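PDB 1JWI: bitiscetin from Bitis arietans, which binds von Willebrand factor and induces its interaction, through the A1 domain, with platelet GPIbalpha, so that platelets aggregate. Local coordinates for residues A[65-70]-A[112-117]. Sequence-based numbering, arbitrary orientation.
Sequences DAWIGL and WTDLPC
Ile68 sets its CD1 methyl squarely over one face of the Trp112 indole, 3.7 Å from the centroid of the five-membered ring and 1° off the ring normal, a CH-pi contact. With chi1 at 52° CG1 lies between the backbone N and carbonyl carbon, and an extended chi2 (175°) carries the methyl out to the ring, a reach that suits isoleucine here. Leu70 adds to this dense apolar end, its CD2 coming obliquely to within 4.1 Å of Trp112 CE3. The broad indole also meets an aromatic side chain of a neighbouring chain, nearly perpendicular to it. In this C-type lectin-like fold, segments 65-70 and 112-117 belong to the outer strands, within this chain, of a three-stranded antiparallel sheet; strand 100-103 runs between them, so they meet through side chains, without mutual hydrogen bonds. At the other end Trp67 CH2 lies 3.9 Å from Leu115 CB, and the same ring edge points at Pro116 O, near its plane, CH2 to O 3.3 Å. Trp67 NE1 is hydrogen-bonded to Gly23 O, which helps hold the indole's rotation. Leucine suits position 115 because its branched chain also reaches the partly exposed margin, where CD1 touches Asp65 CB at 3.7 Å. An acid fits there: Asp65 OD2 accepts a hydrogen bond from Val105 N, while Thr113 CG2 is a slacker neighbour, 4.1 Å from that OD2.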
loop_
_atom_site.group_PDB
_atom_site.type_symbol
_atom_site.label_atom_id
_atom_site.label_comp_id
_atom_site.label_asym_id
_atom_site.label_seq_id
_atom_site.Cartn_x
_atom_site.Cartn_y
_atom_site.Cartn_z
ATOM N N ASP A 65 1.805 -5.311 16.019
ATOM C CA ASP A 65 2.906 -5.229 15.078
ATOM C C ASP A 65 3.845 -4.268 15.815
ATOM O O ASP A 65 3.450 -3.658 16.813
ATOM C CB ASP A 65 2.463 -4.608 13.748
ATOM C CG ASP A 65 1.419 -5.452 13.020
ATOM O OD1 ASP A 65 0.222 -5.108 13.086
ATOM O OD2 ASP A 65 1.792 -6.457 12.393
ATOM N N ALA A 66 5.077 -4.128 15.346
ATOM C CA ALA A 66 6.011 -3.215 15.996
ATOM C C ALA A 66 6.645 -2.278 14.971
ATOM O O ALA A 66 7.196 -2.728 13.967
ATOM C CB ALA A 66 7.087 -4.004 16.731
ATOM N N TRP A 67 6.541 -0.975 15.215
ATOM C CA TRP A 67 7.102 0.039 14.323
ATOM C C TRP A 67 8.613 -0.018 14.143
ATOM O O TRP A 67 9.358 -0.210 15.112
ATOM C CB TRP A 67 6.789 1.454 14.843
ATOM C CG TRP A 67 5.356 1.877 14.788
ATOM C CD1 TRP A 67 4.634 2.452 15.796
ATOM C CD2 TRP A 67 4.488 1.830 13.651
ATOM N NE1 TRP A 67 3.372 2.769 15.355
ATOM C CE2 TRP A 67 3.255 2.398 14.041
ATOM C CE3 TRP A 67 4.634 1.366 12.337
ATOM C CZ2 TRP A 67 2.171 2.515 13.164
ATOM C CZ3 TRP A 67 3.552 1.482 11.464
ATOM C CH2 TRP A 67 2.340 2.051 11.883
ATOM N N ILE A 68 9.055 0.150 12.898
ATOM C CA ILE A 68 10.477 0.249 12.583
ATOM C C ILE A 68 10.576 1.565 11.798
ATOM O O ILE A 68 9.546 2.135 11.424
ATOM C CB ILE A 68 11.035 -0.937 11.739
ATOM C CG1 ILE A 68 10.197 -1.174 10.488
ATOM C CG2 ILE A 68 11.129 -2.186 12.613
ATOM C CD1 ILE A 68 10.811 -2.251 9.584
ATOM N N GLY A 69 11.788 2.044 11.547
ATOM C CA GLY A 69 11.945 3.334 10.886
ATOM C C GLY A 69 11.733 3.530 9.399
ATOM O O GLY A 69 12.201 4.521 8.854
ATOM N N LEU A 70 11.017 2.629 8.739
ATOM C CA LEU A 70 10.802 2.751 7.303
ATOM C C LEU A 70 9.465 3.404 6.949
ATOM O O LEU A 70 8.438 3.076 7.547
ATOM C CB LEU A 70 10.883 1.364 6.672
ATOM C CG LEU A 70 10.923 1.308 5.151
ATOM C CD1 LEU A 70 12.205 1.961 4.645
ATOM C CD2 LEU A 70 10.853 -0.152 4.710
ATOM N N TRP A 112 8.366 -7.560 7.015
ATOM C CA TRP A 112 7.851 -6.202 7.171
ATOM C C TRP A 112 6.510 -6.023 6.460
ATOM O O TRP A 112 6.280 -6.602 5.401
ATOM C CB TRP A 112 8.864 -5.188 6.634
ATOM C CG TRP A 112 10.246 -5.342 7.223
ATOM C CD1 TRP A 112 10.580 -5.989 8.384
ATOM C CD2 TRP A 112 11.467 -4.797 6.703
ATOM N NE1 TRP A 112 11.935 -5.877 8.615
ATOM C CE2 TRP A 112 12.502 -5.153 7.599
ATOM C CE3 TRP A 112 11.787 -4.041 5.567
ATOM C CZ2 TRP A 112 13.836 -4.780 7.394
ATOM C CZ3 TRP A 112 13.119 -3.665 5.361
ATOM C CH2 TRP A 112 14.124 -4.038 6.272
ATOM N N THR A 113 5.629 -5.214 7.045
ATOM C CA THR A 113 4.309 -4.977 6.468
ATOM C C THR A 113 3.933 -3.491 6.514
ATOM O O THR A 113 4.358 -2.768 7.416
ATOM C CB THR A 113 3.233 -5.815 7.221
ATOM O OG1 THR A 113 1.976 -5.728 6.534
ATOM C CG2 THR A 113 3.070 -5.324 8.647
ATOM N N ASP A 114 3.152 -3.043 5.533
ATOM C CA ASP A 114 2.713 -1.649 5.467
ATOM C C ASP A 114 1.480 -1.467 6.341
ATOM O O ASP A 114 0.538 -2.250 6.262
ATOM C CB ASP A 114 2.390 -1.250 4.024
ATOM C CG ASP A 114 1.349 -2.146 3.393
ATOM O OD1 ASP A 114 0.299 -1.621 2.956
ATOM O OD2 ASP A 114 1.576 -3.370 3.340
ATOM N N LEU A 115 1.487 -0.420 7.160
ATOM C CA LEU A 115 0.393 -0.150 8.090
ATOM C C LEU A 115 -0.007 1.320 8.137
ATOM O O LEU A 115 0.734 2.189 7.684
ATOM C CB LEU A 115 0.817 -0.570 9.501
ATOM C CG LEU A 115 1.247 -2.023 9.710
ATOM C CD1 LEU A 115 2.059 -2.153 10.996
ATOM C CD2 LEU A 115 0.005 -2.895 9.753
ATOM N N PRO A 116 -1.193 1.615 8.697
ATOM C CA PRO A 116 -1.653 3.004 8.800
ATOM C C PRO A 116 -0.715 3.698 9.784
ATOM O O PRO A 116 -0.547 3.231 10.906
ATOM C CB PRO A 116 -3.068 2.865 9.368
ATOM C CG PRO A 116 -3.494 1.496 8.910
ATOM C CD PRO A 116 -2.245 0.683 9.137
ATOM N N CYS A 117 -0.106 4.799 9.367
ATOM C CA CYS A 117 0.823 5.523 10.224
ATOM C C CYS A 117 0.192 6.004 11.529
ATOM O O CYS A 117 0.895 6.234 12.512
ATOM C CB CYS A 117 1.390 6.726 9.482
ATOM S SG CYS A 117 2.450 6.355 8.048
#